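Local coordinates for amino acid ABC transporter, periplasmic amino acid-binding protein (Brucella ovis, PDB 4Z9N), which binds glutathione and, as the periplasmic solute-binding component of an ABC transporter, probably delivers it to the membrane permease for uptake, at residues 233-238 with 284-289. Residues are numbered along the deposited sequence; the frame is centred on the assembly and turned at random.
Sequences NALLNA and KIIKGV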
loop_
_atom_site.group_PDB
_atom_site.type_symbol
_atom_site.label_atom_id
_atom_site.label_comp_id
_atom_site.label_asym_id
_atom_site.label_seq_id
_atom_site.Cartn_x
_atom_site.Cartn_y
_atom_site.Cartn_z
ATOM N N ASN D 233 0.285 -10.061 2.947
ATOM C CA ASN D 233 0.519 -10.171 1.515
ATOM C C ASN D 233 0.478 -11.625 1.071
ATOM O O ASN D 233 0.087 -11.907 -0.061
ATOM C CB ASN D 233 1.831 -9.487 1.138
ATOM C CG ASN D 233 1.678 -7.975 1.079
ATOM O OD1 ASN D 233 1.167 -7.448 0.096
ATOM N ND2 ASN D 233 2.083 -7.274 2.149
ATOM N N ALA D 234 0.812 -12.548 1.975
ATOM C CA ALA D 234 0.651 -13.961 1.672
ATOM C C ALA D 234 -0.825 -14.269 1.456
ATOM O O ALA D 234 -1.181 -14.999 0.526
ATOM C CB ALA D 234 1.223 -14.843 2.786
ATOM N N LEU D 235 -1.681 -13.714 2.308
ATOM C CA LEU D 235 -3.120 -13.933 2.157
ATOM C C LEU D 235 -3.610 -13.446 0.790
ATOM O O LEU D 235 -4.433 -14.105 0.137
ATOM C CB LEU D 235 -3.901 -13.226 3.269
ATOM C CG LEU D 235 -3.767 -13.852 4.664
ATOM C CD1 LEU D 235 -4.350 -12.927 5.723
ATOM C CD2 LEU D 235 -4.445 -15.221 4.700
ATOM N N LEU D 236 -3.124 -12.272 0.380
ATOM C CA LEU D 236 -3.494 -11.705 -0.919
ATOM C C LEU D 236 -2.962 -12.544 -2.087
ATOM O O LEU D 236 -3.707 -12.861 -3.016
ATOM C CB LEU D 236 -2.987 -10.272 -1.041
ATOM C CG LEU D 236 -3.682 -9.251 -0.116
ATOM C CD1 LEU D 236 -3.102 -7.833 -0.292
ATOM C CD2 LEU D 236 -5.212 -9.239 -0.329
ATOM N N ASN D 237 -1.671 -12.882 -2.051
ATOM C CA ASN D 237 -1.079 -13.671 -3.132
ATOM C C ASN D 237 -1.782 -15.021 -3.284
ATOM O O ASN D 237 -2.045 -15.458 -4.410
ATOM C CB ASN D 237 0.431 -13.879 -2.908
ATOM C CG ASN D 237 1.272 -12.742 -3.473
ATOM O OD1 ASN D 237 1.546 -12.692 -4.672
ATOM N ND2 ASN D 237 1.680 -11.817 -2.607
ATOM N N ALA D 238 -2.088 -15.665 -2.161
ATOM C CA ALA D 238 -2.747 -16.968 -2.194
ATOM C C ALA D 238 -4.097 -16.865 -2.890
ATOM O O ALA D 238 -4.429 -17.704 -3.733
ATOM C CB ALA D 238 -2.914 -17.530 -0.790
ATOM N N LYS D 284 1.063 -22.849 6.365
ATOM C CA LYS D 284 0.514 -22.730 7.714
ATOM C C LYS D 284 -0.594 -21.686 7.791
ATOM O O LYS D 284 -1.625 -21.939 8.427
ATOM C CB LYS D 284 1.602 -22.386 8.735
ATOM C CG LYS D 284 2.705 -23.413 8.872
ATOM C CD LYS D 284 3.689 -22.974 9.960
ATOM C CE LYS D 284 4.814 -23.981 10.163
ATOM N NZ LYS D 284 4.340 -25.386 10.075
ATOM N N ILE D 285 -0.385 -20.525 7.155
ATOM C CA ILE D 285 -1.399 -19.479 7.141
ATOM C C ILE D 285 -2.686 -19.987 6.481
ATOM O O ILE D 285 -3.770 -19.902 7.062
ATOM C CB ILE D 285 -0.912 -18.179 6.431
ATOM C CG1 ILE D 285 0.287 -17.546 7.158
ATOM C CG2 ILE D 285 -2.047 -17.209 6.335
ATOM C CD1 ILE D 285 0.954 -16.382 6.395
ATOM N N ILE D 286 -2.574 -20.494 5.259
ATOM C CA ILE D 286 -3.760 -20.868 4.504
ATOM C C ILE D 286 -4.505 -22.051 5.156
ATOM O O ILE D 286 -5.742 -22.093 5.174
ATOM C CB ILE D 286 -3.383 -21.177 3.043
ATOM C CG1 ILE D 286 -2.700 -19.963 2.413
ATOM C CG2 ILE D 286 -4.613 -21.514 2.238
ATOM C CD1 ILE D 286 -3.563 -18.686 2.420
ATOM N N LYS D 287 -3.764 -23.004 5.706
ATOM C CA LYS D 287 -4.393 -24.080 6.465
ATOM C C LYS D 287 -5.158 -23.540 7.670
ATOM O O LYS D 287 -6.241 -24.034 8.006
ATOM C CB LYS D 287 -3.345 -25.094 6.922
ATOM C CG LYS D 287 -2.770 -25.916 5.781
ATOM C CD LYS D 287 -2.468 -27.324 6.204
ATOM C CE LYS D 287 -1.940 -28.131 5.020
ATOM N NZ LYS D 287 -1.058 -29.263 5.439
ATOM N N GLY D 288 -4.594 -22.518 8.308
ATOM C CA GLY D 288 -5.177 -21.963 9.515
ATOM C C GLY D 288 -6.442 -21.149 9.304
ATOM O O GLY D 288 -7.391 -21.261 10.083
ATOM N N VAL D 289 -6.465 -20.325 8.257
ATOM C CA VAL D 289 -7.554 -19.360 8.083
ATOM C C VAL D 289 -8.043 -19.243 6.631
ATOM O O VAL D 289 -9.023 -18.548 6.368
ATOM C CB VAL D 289 -7.133 -17.962 8.601
ATOM C CG1 VAL D 289 -6.886 -17.988 10.133
ATOM C CG2 VAL D 289 -5.905 -17.463 7.851
#
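L235 reaches from helix 222-240 to helix 281-289 and meets three of its side chains with one methyl. Its CD2 lies 3.5 Å from CG2 of I285, with CG2 of V289 and CD1 of I286 as looser neighbours. CD1 of L235 takes the extended position of the side chain, leaving CD2 as the branch turned to these three residues; the leucine runs roughly at right angles to both I285 and V289. I285 splits its two arms: the CG2 branch takes the leucine, while the CG1 arm, extended at chi2 171°, sets CD1 3.9 Å from CB of A234. I286 is bent instead, chi2 -59°, which turns its CD1 onto the methyl of A238. There CD1 of I286 is pressed against CB of A238 at 3.5 Å, a close carbon-carbon approach. The small alanines A234 and A238, one turn apart, thus receive the ends of the two isoleucines. The axes of 233-238 and 284-289 come within 10.3 Å and cross at -80°, so the touching patch is short. Y48 of helix 44-57 and Y292 and I295 of helix 292-299 also pack on L235. On another side of its helix, N237 bonds through ND2 to O of N233 (3.0 Å), from above the carbonyl plane and from the face opposite to N237 N, and through OD1 to K210 of the second subunit. Between the two segments the meeting is wholly aliphatic and buried, so shape complementarity and exclusion of water, rather than polar bonds, join helix 281-289 to helix 222-240.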